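Guanine deaminase (Escherichia coli, PDB 6OHB) catalyses the zinc-dependent hydrolytic deamination of guanine to xanthine and ammonia in purine degradation. Local coordinates at residues A[18-23]-A[28-33]; A[38-43]-A[386-391]; A[48-53]-A[378-383]; A[283-288]-A[308-313]. One frame throughout, in Å; residues are numbered along the deposited sequence.

Interaction 1: A[18-23]-A[28-33]; sequences VTRTID and IASALR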
loop_
_atom_site.group_PDB
_atom_site.type_symbol
_atom_site.label_atom_id
_atom_site.label_comp_id
_atom_site.label_asym_id
_atom_site.label_seq_id
_atom_site.Cartn_x
_atom_site.Cartn_y
_atom_site.Cartn_z
ATOM N N VAL A 18 5.836 -24.542 0.653
ATOM C CA VAL A 18 6.060 -25.108 -0.675
ATOM C C VAL A 18 7.169 -26.145 -0.549
ATOM O O VAL A 18 8.274 -25.822 -0.099
ATOM C CB VAL A 18 6.432 -24.026 -1.700
ATOM C CG1 VAL A 18 6.626 -24.645 -3.079
ATOM C CG2 VAL A 18 5.378 -22.918 -1.729
ATOM N N THR A 19 6.887 -27.386 -0.955
ATOM C CA THR A 19 7.770 -28.494 -0.596
ATOM C C THR A 19 8.971 -28.657 -1.519
ATOM O O THR A 19 9.855 -29.460 -1.207
ATOM C CB THR A 19 6.985 -29.809 -0.541
ATOM O OG1 THR A 19 6.391 -30.086 -1.818
ATOM C CG2 THR A 19 5.897 -29.718 0.522
ATOM N N ARG A 20 9.047 -27.915 -2.621
ATOM C CA ARG A 20 10.203 -28.019 -3.499
ATOM C C ARG A 20 10.239 -26.805 -4.413
ATOM O O ARG A 20 9.223 -26.139 -4.629
ATOM C CB ARG A 20 10.175 -29.305 -4.332
ATOM C CG ARG A 20 9.117 -29.286 -5.413
ATOM C CD ARG A 20 9.020 -30.596 -6.168
ATOM N NE ARG A 20 8.167 -30.430 -7.339
ATOM C CZ ARG A 20 6.844 -30.565 -7.319
ATOM N NH1 ARG A 20 6.224 -30.881 -6.188
ATOM N NH2 ARG A 20 6.140 -30.384 -8.430
ATOM N N THR A 21 11.426 -26.523 -4.943
ATOM C CA THR A 21 11.573 -25.456 -5.916
ATOM C C THR A 21 11.055 -25.916 -7.272
ATOM O O THR A 21 11.150 -27.089 -7.635
ATOM C CB THR A 21 13.036 -25.014 -6.036
ATOM O OG1 THR A 21 13.851 -26.131 -6.407
ATOM C CG2 THR A 21 13.540 -24.456 -4.712
ATOM N N ILE A 22 10.482 -24.976 -8.012
ATOM C CA ILE A 22 9.950 -25.255 -9.343
ATOM C C ILE A 22 10.671 -24.332 -10.319
ATOM O O ILE A 22 11.527 -23.540 -9.904
ATOM C CB ILE A 22 8.421 -25.066 -9.369
ATOM C CG1 ILE A 22 8.018 -23.826 -8.565
ATOM C CG2 ILE A 22 7.725 -26.290 -8.769
ATOM C CD1 ILE A 22 8.150 -22.502 -9.316
ATOM N N ASP A 23 10.359 -24.426 -11.614
ATOM C CA ASP A 23 10.855 -23.444 -12.569
ATOM C C ASP A 23 9.748 -22.756 -13.370
ATOM O O ASP A 23 10.042 -21.816 -14.121
ATOM C CB ASP A 23 11.895 -24.075 -13.531
ATOM C CG ASP A 23 11.420 -25.342 -14.209
ATOM O OD1 ASP A 23 10.510 -26.013 -13.681
ATOM O OD2 ASP A 23 11.981 -25.689 -15.276
ATOM N N ILE A 28 3.551 -24.449 -8.917
ATOM C CA ILE A 28 3.613 -24.139 -7.490
ATOM C C ILE A 28 2.465 -24.805 -6.741
ATOM O O ILE A 28 2.637 -25.285 -5.614
ATOM C CB ILE A 28 3.630 -22.613 -7.275
ATOM C CG1 ILE A 28 4.940 -22.022 -7.789
ATOM C CG2 ILE A 28 3.448 -22.269 -5.800
ATOM C CD1 ILE A 28 4.976 -20.510 -7.765
ATOM N N ALA A 29 1.283 -24.864 -7.359
ATOM C CA ALA A 29 0.145 -25.510 -6.710
ATOM C C ALA A 29 0.430 -26.980 -6.423
ATOM O O ALA A 29 0.032 -27.505 -5.376
ATOM C CB ALA A 29 -1.106 -25.366 -7.577
ATOM N N SER A 30 1.125 -27.656 -7.338
ATOM C CA SER A 30 1.466 -29.061 -7.148
ATOM C C SER A 30 2.399 -29.283 -5.962
ATOM O O SER A 30 2.407 -30.381 -5.394
ATOM C CB SER A 30 2.106 -29.617 -8.418
ATOM O OG SER A 30 3.479 -29.258 -8.486
ATOM N N ALA A 31 3.183 -28.276 -5.579
ATOM C CA ALA A 31 4.150 -28.398 -4.500
ATOM C C ALA A 31 3.708 -27.695 -3.224
ATOM O O ALA A 31 4.490 -27.616 -2.270
ATOM C CB ALA A 31 5.504 -27.847 -4.948
ATOM N N LEU A 32 2.487 -27.174 -3.183
ATOM C CA LEU A 32 2.021 -26.414 -2.031
ATOM C C LEU A 32 1.346 -27.359 -1.047
ATOM O O LEU A 32 0.343 -28.000 -1.379
ATOM C CB LEU A 32 1.062 -25.301 -2.446
ATOM C CG LEU A 32 0.783 -24.349 -1.283
ATOM C CD1 LEU A 32 1.607 -23.093 -1.434
ATOM C CD2 LEU A 32 -0.693 -24.024 -1.176
ATOM N N ARG A 33 1.896 -27.442 0.156
ATOM C CA ARG A 33 1.367 -28.276 1.219
ATOM C C ARG A 33 0.696 -27.386 2.253
ATOM O O ARG A 33 1.319 -26.451 2.781
ATOM C CB ARG A 33 2.477 -29.103 1.863
ATOM C CG ARG A 33 2.011 -29.929 3.043
ATOM C CD ARG A 33 3.145 -30.767 3.596
ATOM N NE ARG A 33 4.352 -29.974 3.799
ATOM C CZ ARG A 33 5.515 -30.480 4.190
ATOM N NH1 ARG A 33 5.633 -31.782 4.420
ATOM N NH2 ARG A 33 6.564 -29.686 4.351
#
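The beta hairpin of strands 14-18 and 32-35 starts its long connecting loop where V18 faces L32 in an antiparallel non-hydrogen-bonded pair, with CA of V18 4.5 Å from CA of L32. CG2 of V18 meets CD1 of L32 at 3.8 Å, the two side chains crossing at about a right angle. One residue into the loop, N of T19 donates to O of A31 over 2.7 Å. The first torsion of T19 (chi1 60°) puts CG2 anti to the carbonyl carbon, which lays this methyl over a guanidinium face of R33, 3.6 Å from NE. A glycine here removes the methyl and would probably leave the R33 guanidinium, which also forms a salt bridge with D17, freer to turn on that side. The chain of R20, extended from CG to NE, carries its guanidinium along A31, whose CB lies over one face, 3.4 Å from NH1 of R20. NH2 of R20 reaches OG of S30 at 2.9 Å in a bent bond (137°), the oxygen tilted out of the guanidinium plane, and that hydroxyl is also bonded to the E27 carbonyl. Farther along, CD1 of I22 packs on CG1 of I28 at 3.6 Å. Helix 356-363 lies against the apolar side: I28 and L32 touch Y357, while the Y361 hydroxyl bonds to N of I22; T21 packs on helix 365-370.

Interaction 2: A[38-43]-A[386-391]; sequences GLLLIK and ADFVVM
F388 carries its CG between the backbone N and the carbonyl carbon (chi1 60°), which brings its ring from strand 388-391 up against L40 and I42. L40 answers from strand 38-43 with CG anti to its backbone N (chi1 169°), so that CD2 reaches across to the phenyl. The contact belongs to the beta-sandwich region beside the TIM barrel, as in other amidohydrolases: two strands of different sheets face each other through side chains, and even the nearest CA atoms, those of I42 and A386, are 7.0 Å apart. CD2 of L40 sits over one face of the F388 ring, 3.9 Å from its centroid and 21° off the normal, a CH-pi contact displaced toward the rim near CE1. I42 comes in differently, its CD1 lying at the ring edge 3.6 Å from CE1 of F388. One aromatic group is thus gripped by a methyl over a face and another in line with its rim. A serine in place of F388 would probably leave both methyls without their partner and open a gap between the sheets. V11 and F380 also touch this ring, and Y429 stacks with it, so the phenyl joins several parts of the fold. The neighbouring D387 forms a salt bridge with R201. The last touch is light: CG2 of I42 meets CB of A386 at 4.1 Å.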
loop_
_atom_site.group_PDB
_atom_site.type_symbol
_atom_site.label_atom_id
_atom_site.label_comp_id
_atom_site.label_asym_id
_atom_site.label_seq_id
_atom_site.Cartn_x
_atom_site.Cartn_y
_atom_site.Cartn_z
ATOM N N GLY A 38 -1.726 -29.510 12.196
ATOM C CA GLY A 38 -0.361 -29.973 12.081
ATOM C C GLY A 38 0.516 -29.774 13.300
ATOM O O GLY A 38 0.195 -29.002 14.215
ATOM N N LEU A 39 1.654 -30.464 13.286
ATOM C CA LEU A 39 2.618 -30.485 14.373
ATOM C C LEU A 39 4.015 -30.306 13.803
ATOM O O LEU A 39 4.391 -30.978 12.832
ATOM C CB LEU A 39 2.547 -31.797 15.154
ATOM C CG LEU A 39 3.720 -32.045 16.102
ATOM C CD1 LEU A 39 3.709 -31.005 17.211
ATOM C CD2 LEU A 39 3.664 -33.457 16.671
ATOM N N LEU A 40 4.770 -29.403 14.426
ATOM C CA LEU A 40 6.152 -29.101 14.085
ATOM C C LEU A 40 6.995 -29.350 15.325
ATOM O O LEU A 40 6.805 -28.687 16.350
ATOM C CB LEU A 40 6.299 -27.651 13.617
ATOM C CG LEU A 40 7.741 -27.151 13.497
ATOM C CD1 LEU A 40 8.442 -27.828 12.329
ATOM C CD2 LEU A 40 7.786 -25.633 13.356
ATOM N N LEU A 41 7.900 -30.317 15.239
ATOM C CA LEU A 41 8.829 -30.640 16.308
ATOM C C LEU A 41 10.207 -30.111 15.940
ATOM O O LEU A 41 10.709 -30.389 14.841
ATOM C CB LEU A 41 8.894 -32.150 16.545
ATOM C CG LEU A 41 7.670 -32.774 17.207
ATOM C CD1 LEU A 41 7.820 -34.284 17.252
ATOM C CD2 LEU A 41 7.476 -32.198 18.602
ATOM N N ILE A 42 10.818 -29.409 16.892
ATOM C CA ILE A 42 12.049 -28.656 16.716
ATOM C C ILE A 42 13.094 -29.211 17.669
ATOM O O ILE A 42 12.814 -29.413 18.857
ATOM C CB ILE A 42 11.819 -27.155 17.004
ATOM C CG1 ILE A 42 10.752 -26.582 16.078
ATOM C CG2 ILE A 42 13.124 -26.370 16.931
ATOM C CD1 ILE A 42 10.311 -25.192 16.491
ATOM N N LYS A 43 14.305 -29.419 17.157
ATOM C CA LYS A 43 15.429 -29.861 17.973
ATOM C C LYS A 43 16.706 -29.264 17.406
ATOM O O LYS A 43 16.949 -29.359 16.198
ATOM C CB LYS A 43 15.530 -31.393 18.006
ATOM C CG LYS A 43 16.643 -31.912 18.911
ATOM C CD LYS A 43 17.109 -33.305 18.506
ATOM C CE LYS A 43 16.700 -34.353 19.532
ATOM N NZ LYS A 43 17.470 -35.619 19.369
ATOM N N ALA A 386 14.859 -23.881 11.610
ATOM C CA ALA A 386 13.503 -23.581 12.073
ATOM C C ALA A 386 13.326 -22.070 12.251
ATOM O O ALA A 386 13.271 -21.535 13.358
ATOM C CB ALA A 386 13.205 -24.344 13.359
ATOM N N ASP A 387 13.222 -21.388 11.115
ATOM C CA ASP A 387 12.856 -19.976 11.051
ATOM C C ASP A 387 11.421 -19.932 10.549
ATOM O O ASP A 387 11.160 -20.308 9.403
ATOM C CB ASP A 387 13.760 -19.195 10.097
ATOM C CG ASP A 387 15.219 -19.192 10.512
ATOM O OD1 ASP A 387 15.529 -19.465 11.694
ATOM O OD2 ASP A 387 16.063 -18.910 9.631
ATOM N N PHE A 388 10.488 -19.485 11.385
ATOM C CA PHE A 388 9.108 -19.461 10.922
ATOM C C PHE A 388 8.330 -18.364 11.633
ATOM O O PHE A 388 8.785 -17.780 12.619
ATOM C CB PHE A 388 8.423 -20.825 11.094
ATOM C CG PHE A 388 8.368 -21.324 12.518
ATOM C CD1 PHE A 388 9.428 -22.030 13.063
ATOM C CD2 PHE A 388 7.232 -21.126 13.293
ATOM C CE1 PHE A 388 9.370 -22.507 14.365
ATOM C CE2 PHE A 388 7.166 -21.603 14.592
ATOM C CZ PHE A 388 8.238 -22.294 15.129
ATOM N N VAL A 389 7.148 -18.077 11.091
ATOM C CA VAL A 389 6.299 -16.984 11.542
ATOM C C VAL A 389 4.894 -17.521 11.781
ATOM O O VAL A 389 4.317 -18.188 10.911
ATOM C CB VAL A 389 6.259 -15.826 10.525
ATOM C CG1 VAL A 389 5.474 -14.645 11.092
ATOM C CG2 VAL A 389 7.668 -15.410 10.134
ATOM N N VAL A 390 4.350 -17.237 12.957
ATOM C CA VAL A 390 2.939 -17.458 13.240
ATOM C C VAL A 390 2.198 -16.175 12.877
ATOM O O VAL A 390 2.463 -15.115 13.463
ATOM C CB VAL A 390 2.719 -17.830 14.712
ATOM C CG1 VAL A 390 1.270 -18.203 14.952
ATOM C CG2 VAL A 390 3.660 -18.965 15.116
ATOM N N MET A 391 1.249 -16.295 11.942
ATOM C CA MET A 391 0.497 -15.214 11.331
ATOM C C MET A 391 -0.943 -15.241 11.812
ATOM O O MET A 391 -1.531 -16.314 11.996
ATOM C CB MET A 391 0.458 -15.344 9.802
ATOM C CG MET A 391 1.777 -15.566 9.112
ATOM S SD MET A 391 2.514 -14.017 8.606
ATOM C CE MET A 391 1.207 -13.362 7.571
#

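Interaction 3: A[48-53]-A[378-383]; sequences EWFGEW and GNFLPG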
loop_
_atom_site.group_PDB
_atom_site.type_symbol
_atom_site.label_atom_id
_atom_site.label_comp_id
_atom_site.label_asym_id
_atom_site.label_seq_id
_atom_site.Cartn_x
_atom_site.Cartn_y
_atom_site.Cartn_z
ATOM N N GLU A 48 12.837 -31.124 13.425
ATOM C CA GLU A 48 13.003 -32.539 13.723
ATOM C C GLU A 48 11.925 -33.367 13.048
ATOM O O GLU A 48 12.206 -34.443 12.507
ATOM C CB GLU A 48 12.971 -32.777 15.231
ATOM C CG GLU A 48 13.365 -34.196 15.625
ATOM C CD GLU A 48 14.867 -34.396 15.601
ATOM O OE1 GLU A 48 15.600 -33.384 15.536
ATOM O OE2 GLU A 48 15.320 -35.559 15.638
ATOM N N TRP A 49 10.687 -32.882 13.070
ATOM C CA TRP A 49 9.598 -33.648 12.474
ATOM C C TRP A 49 8.482 -32.687 12.103
ATOM O O TRP A 49 8.214 -31.739 12.835
ATOM C CB TRP A 49 9.082 -34.730 13.441
ATOM C CG TRP A 49 8.088 -35.706 12.849
ATOM C CD1 TRP A 49 8.362 -36.946 12.335
ATOM C CD2 TRP A 49 6.665 -35.533 12.734
ATOM N NE1 TRP A 49 7.201 -37.545 11.894
ATOM C CE2 TRP A 49 6.147 -36.702 12.128
ATOM C CE3 TRP A 49 5.782 -34.508 13.080
ATOM C CZ2 TRP A 49 4.786 -36.865 11.858
ATOM C CZ3 TRP A 49 4.431 -34.673 12.810
ATOM C CH2 TRP A 49 3.949 -35.840 12.203
ATOM N N PHE A 50 7.838 -32.925 10.971
ATOM C CA PHE A 50 6.705 -32.102 10.592
ATOM C C PHE A 50 5.626 -32.973 9.976
ATOM O O PHE A 50 5.927 -33.861 9.174
ATOM C CB PHE A 50 7.115 -31.004 9.607
ATOM C CG PHE A 50 5.956 -30.241 9.057
ATOM C CD1 PHE A 50 5.193 -29.440 9.885
ATOM C CD2 PHE A 50 5.615 -30.336 7.723
ATOM C CE1 PHE A 50 4.117 -28.738 9.389
ATOM C CE2 PHE A 50 4.538 -29.635 7.223
ATOM C CZ PHE A 50 3.788 -28.836 8.056
ATOM N N GLY A 51 4.372 -32.723 10.343
ATOM C CA GLY A 51 3.292 -33.430 9.674
ATOM C C GLY A 51 1.970 -33.273 10.394
ATOM O O GLY A 51 1.746 -32.295 11.104
ATOM N N GLU A 52 1.087 -34.242 10.164
ATOM C CA GLU A 52 -0.233 -34.226 10.783
ATOM C C GLU A 52 -0.131 -34.448 12.288
ATOM O O GLU A 52 0.667 -35.265 12.763
ATOM C CB GLU A 52 -1.131 -35.301 10.161
ATOM C CG GLU A 52 -1.461 -35.079 8.694
ATOM C CD GLU A 52 -2.707 -34.239 8.497
ATOM O OE1 GLU A 52 -3.341 -33.862 9.510
ATOM O OE2 GLU A 52 -3.061 -33.966 7.329
ATOM N N TRP A 53 -0.960 -33.712 13.032
ATOM C CA TRP A 53 -0.962 -33.789 14.490
ATOM C C TRP A 53 -1.136 -35.224 14.983
ATOM O O TRP A 53 -0.398 -35.690 15.860
ATOM C CB TRP A 53 -2.068 -32.880 15.042
ATOM C CG TRP A 53 -2.324 -33.025 16.516
ATOM C CD1 TRP A 53 -3.432 -33.561 17.100
ATOM C CD2 TRP A 53 -1.462 -32.615 17.591
ATOM N NE1 TRP A 53 -3.315 -33.517 18.467
ATOM C CE2 TRP A 53 -2.115 -32.943 18.795
ATOM C CE3 TRP A 53 -0.203 -32.006 17.652
ATOM C CZ2 TRP A 53 -1.552 -32.687 20.046
ATOM C CZ3 TRP A 53 0.356 -31.749 18.898
ATOM C CH2 TRP A 53 -0.320 -32.091 20.078
ATOM N N GLY A 378 13.191 -22.167 4.075
ATOM C CA GLY A 378 12.170 -21.935 3.071
ATOM C C GLY A 378 10.937 -22.801 3.199
ATOM O O GLY A 378 9.896 -22.457 2.621
ATOM N N ASN A 379 11.014 -23.923 3.906
ATOM C CA ASN A 379 9.838 -24.752 4.137
ATOM C C ASN A 379 10.078 -25.583 5.394
ATOM O O ASN A 379 11.053 -25.375 6.123
ATOM C CB ASN A 379 9.511 -25.606 2.905
ATOM C CG ASN A 379 10.716 -26.361 2.367
ATOM O OD1 ASN A 379 11.661 -26.659 3.098
ATOM N ND2 ASN A 379 10.686 -26.671 1.077
ATOM N N PHE A 380 9.164 -26.514 5.663
ATOM C CA PHE A 380 9.193 -27.311 6.882
ATOM C C PHE A 380 9.708 -28.729 6.640
ATOM O O PHE A 380 9.294 -29.664 7.332
ATOM C CB PHE A 380 7.804 -27.341 7.522
ATOM C CG PHE A 380 7.301 -25.986 7.933
ATOM C CD1 PHE A 380 7.886 -25.304 8.991
ATOM C CD2 PHE A 380 6.256 -25.385 7.252
ATOM C CE1 PHE A 380 7.426 -24.053 9.369
ATOM C CE2 PHE A 380 5.796 -24.135 7.619
ATOM C CZ PHE A 380 6.380 -23.469 8.677
ATOM N N LEU A 381 10.600 -28.905 5.669
ATOM C CA LEU A 381 11.198 -30.213 5.437
ATOM C C LEU A 381 12.130 -30.573 6.594
ATOM O O LEU A 381 12.863 -29.708 7.092
ATOM C CB LEU A 381 11.983 -30.231 4.126
ATOM C CG LEU A 381 11.225 -30.091 2.806
ATOM C CD1 LEU A 381 12.218 -30.002 1.654
ATOM C CD2 LEU A 381 10.259 -31.249 2.599
ATOM N N PRO A 382 12.110 -31.826 7.057
ATOM C CA PRO A 382 13.042 -32.247 8.114
ATOM C C PRO A 382 14.480 -31.877 7.772
ATOM O O PRO A 382 14.910 -31.970 6.619
ATOM C CB PRO A 382 12.846 -33.766 8.173
ATOM C CG PRO A 382 11.432 -33.978 7.709
ATOM C CD PRO A 382 11.160 -32.892 6.686
ATOM N N GLY A 383 15.217 -31.421 8.782
ATOM C CA GLY A 383 16.569 -30.948 8.595
ATOM C C GLY A 383 16.714 -29.457 8.338
ATOM O O GLY A 383 17.808 -28.918 8.537
#
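F50 and F380 make the aromatic part of this contact, meeting aslant: their ring centroids lie 5.2 Å apart and their planes are inclined by 32°. F380 holds CG anti to its carbonyl carbon (chi1 -62°), which carries its ring away from strand 46-50 and leaves CB to meet the F50 ring. That CB lies over a face of the F50 ring, 3.8 Å from its centroid, as a CH-pi contact offset toward the rim, with CD2 of F50 the nearest ring atom. F15 completes the aromatic group, meeting both rings edge-to-face.

Side chain also meets main chain: CB of F50 passes 3.4 Å from O of F380, while CB of P382 is only loosely near O of E48, at 4.4 Å. These are van der Waals contacts.

Hydrogen bonds to other parts of the chain fix the two segments. N379 gives its ND2 to O of V18 and accepts from NZ of K384 through OD1, while D17 receives N of F380 and the backbone of G383 bonds with that of V47. Strand 46-50 pairs with strand 38-43, where E48 and W49 both face L41 in a classic beta bulge local to that pair. At G51 the chain turns a corner, and a side chain there would run into the W49 ring.

Strand 46-50 is the outermost, within this chain, of a four-stranded mixed sheet. Packed together beside it, F50, F380 and F15 join the beta-sandwich region of this amidohydrolase to the loop before strand 388-391.

Interaction 4: A[283-288]-A[308-313]; sequences KEWDRL and GLFNLK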
loop_
_atom_site.group_PDB
_atom_site.type_symbol
_atom_site.label_atom_id
_atom_site.label_comp_id
_atom_site.label_asym_id
_atom_site.label_seq_id
_atom_site.Cartn_x
_atom_site.Cartn_y
_atom_site.Cartn_z
ATOM N N LYS A 283 20.003 -9.181 -24.343
ATOM C CA LYS A 283 21.360 -9.622 -24.027
ATOM C C LYS A 283 21.532 -9.844 -22.531
ATOM O O LYS A 283 22.054 -10.876 -22.098
ATOM C CB LYS A 283 22.376 -8.604 -24.544
ATOM N N GLU A 284 21.110 -8.869 -21.723
ATOM C CA GLU A 284 21.355 -8.936 -20.287
ATOM C C GLU A 284 20.489 -10.003 -19.624
ATOM O O GLU A 284 20.939 -10.677 -18.688
ATOM C CB GLU A 284 21.114 -7.564 -19.660
ATOM C CG GLU A 284 22.157 -6.526 -20.051
ATOM C CD GLU A 284 21.672 -5.100 -19.850
ATOM O OE1 GLU A 284 20.455 -4.851 -20.003
ATOM O OE2 GLU A 284 22.513 -4.225 -19.547
ATOM N N TRP A 285 19.249 -10.173 -20.092
ATOM C CA TRP A 285 18.423 -11.281 -19.621
ATOM C C TRP A 285 19.120 -12.614 -19.869
ATOM O O TRP A 285 19.234 -13.453 -18.963
ATOM C CB TRP A 285 17.062 -11.263 -20.323
ATOM C CG TRP A 285 16.057 -10.296 -19.766
ATOM C CD1 TRP A 285 15.554 -9.188 -20.389
ATOM C CD2 TRP A 285 15.410 -10.365 -18.489
ATOM N NE1 TRP A 285 14.646 -8.558 -19.575
ATOM C CE2 TRP A 285 14.537 -9.260 -18.402
ATOM C CE3 TRP A 285 15.488 -11.249 -17.406
ATOM C CZ2 TRP A 285 13.749 -9.016 -17.279
ATOM C CZ3 TRP A 285 14.705 -11.006 -16.291
ATOM C CH2 TRP A 285 13.846 -9.898 -16.237
ATOM N N ASP A 286 19.609 -12.820 -21.100
ATOM C CA ASP A 286 20.276 -14.080 -21.425
ATOM C C ASP A 286 21.570 -14.258 -20.635
ATOM O O ASP A 286 21.912 -15.385 -20.260
ATOM C CB ASP A 286 20.563 -14.161 -22.926
ATOM C CG ASP A 286 19.302 -14.090 -23.772
ATOM O OD1 ASP A 286 18.205 -14.391 -23.251
ATOM O OD2 ASP A 286 19.412 -13.744 -24.969
ATOM N N ARG A 287 22.299 -13.170 -20.379
ATOM C CA ARG A 287 23.522 -13.265 -19.584
ATOM C C ARG A 287 23.217 -13.652 -18.141
ATOM O O ARG A 287 23.908 -14.497 -17.558
ATOM C CB ARG A 287 24.286 -11.942 -19.650
ATOM C CG ARG A 287 25.595 -11.902 -18.874
ATOM C CD ARG A 287 26.711 -12.718 -19.541
ATOM N NE ARG A 287 27.251 -12.150 -20.783
ATOM C CZ ARG A 287 27.765 -10.927 -20.925
ATOM N NH1 ARG A 287 27.835 -10.084 -19.902
ATOM N NH2 ARG A 287 28.226 -10.541 -22.109
ATOM N N LEU A 288 22.199 -13.031 -17.540
ATOM C CA LEU A 288 21.790 -13.424 -16.196
ATOM C C LEU A 288 21.370 -14.887 -16.160
ATOM O O LEU A 288 21.681 -15.611 -15.208
ATOM C CB LEU A 288 20.650 -12.533 -15.706
ATOM C CG LEU A 288 21.003 -11.097 -15.319
ATOM C CD1 LEU A 288 19.756 -10.361 -14.850
ATOM C CD2 LEU A 288 22.085 -11.076 -14.249
ATOM N N GLY A 308 9.959 2.221 -13.102
ATOM C CA GLY A 308 9.365 1.416 -14.145
ATOM C C GLY A 308 8.830 0.130 -13.560
ATOM O O GLY A 308 8.751 -0.034 -12.346
ATOM N N LEU A 309 8.513 -0.819 -14.432
ATOM C CA LEU A 309 7.843 -2.050 -14.033
ATOM C C LEU A 309 8.718 -3.248 -14.385
ATOM O O LEU A 309 9.025 -3.471 -15.561
ATOM C CB LEU A 309 6.473 -2.154 -14.708
ATOM C CG LEU A 309 5.680 -0.849 -14.827
ATOM C CD1 LEU A 309 4.375 -1.079 -15.571
ATOM C CD2 LEU A 309 5.413 -0.262 -13.452
ATOM N N PHE A 310 9.096 -4.025 -13.368
ATOM C CA PHE A 310 9.949 -5.188 -13.579
ATOM C C PHE A 310 9.167 -6.266 -14.310
ATOM O O PHE A 310 8.023 -6.567 -13.958
ATOM C CB PHE A 310 10.472 -5.713 -12.238
ATOM C CG PHE A 310 11.196 -7.038 -12.326
ATOM C CD1 PHE A 310 12.507 -7.104 -12.772
ATOM C CD2 PHE A 310 10.565 -8.216 -11.949
ATOM C CE1 PHE A 310 13.170 -8.312 -12.847
ATOM C CE2 PHE A 310 11.223 -9.434 -12.023
ATOM C CZ PHE A 310 12.527 -9.481 -12.471
ATOM N N ASN A 311 9.797 -6.855 -15.325
ATOM C CA ASN A 311 9.145 -7.827 -16.201
ATOM C C ASN A 311 9.366 -9.224 -15.626
ATOM O O ASN A 311 10.254 -9.971 -16.036
ATOM C CB ASN A 311 9.688 -7.704 -17.621
ATOM C CG ASN A 311 8.830 -8.419 -18.644
ATOM O OD1 ASN A 311 7.825 -9.045 -18.306
ATOM N ND2 ASN A 311 9.231 -8.339 -19.908
ATOM N N LEU A 312 8.534 -9.570 -14.639
ATOM C CA LEU A 312 8.640 -10.881 -14.006
ATOM C C LEU A 312 8.342 -12.002 -14.993
ATOM O O LEU A 312 8.897 -13.102 -14.873
ATOM C CB LEU A 312 7.698 -10.961 -12.803
ATOM C CG LEU A 312 7.698 -12.280 -12.023
ATOM C CD1 LEU A 312 9.039 -12.499 -11.339
ATOM C CD2 LEU A 312 6.566 -12.313 -11.009
ATOM N N LYS A 313 7.474 -11.740 -15.972
ATOM C CA LYS A 313 7.127 -12.758 -16.957
ATOM C C LYS A 313 8.338 -13.143 -17.798
ATOM O O LYS A 313 8.602 -14.334 -18.018
ATOM C CB LYS A 313 5.988 -12.249 -17.840
ATOM C CG LYS A 313 5.674 -13.119 -19.042
ATOM C CD LYS A 313 4.562 -12.485 -19.858
ATOM C CE LYS A 313 4.338 -13.199 -21.179
ATOM N NZ LYS A 313 3.397 -12.431 -22.045
#
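W285 and F310 approach each other aslant: the planes of the W285 six-membered ring and the F310 ring are inclined by 47°, with centroids 6.0 Å apart. The setting is the TIM barrel of the amidohydrolases, where W285 on outer helix 282-290 meets the segment that leads into helix 312-317. The indole, with CG anti to the carbonyl carbon (chi1 -81°), extends from its helix so that its far corner, CH2, does the touching. CH2 of W285 lies 3.8 Å from CE1 of F310. The same CH2 of W285 is 3.6 Å from O of N311, so one corner of the indole rests against both a phenyl and a backbone carbonyl. I295 of strand 294-297 touches both aromatic side chains, and F297 meets the F310 ring; the F310 side chain is about 13 Å from the bound zinc ion. N311 centres an inverse gamma turn and stands at the N-cap of helix 312-317, its OD1 making a weak bond to N of K314. Its CB points toward the indole, 4.3 Å from CZ2 of W285.

In the fold
Interactions 1, 2 and 3 lie around the beta-sandwich region, and interaction 4 in the TIM barrel, with about 17 Å or more between its nearest atoms and those of interactions 2 and 3. Interactions 1 and 3 meet at R33, whose CZ is 3.3 Å from CE2 of F50. Interactions 2 and 3 share the pairing of strands 38-43 and 46-50. Chemistry varies with place: interaction 2 is fully buried and purely apolar, interaction 4 is buried but sets an indole against a carbonyl, and the partly buried interactions 1 and 3 reach the surface. Of the four, interaction 1 alone, between chain neighbours, has hydrogen bonds across its segments; the others rely on packing.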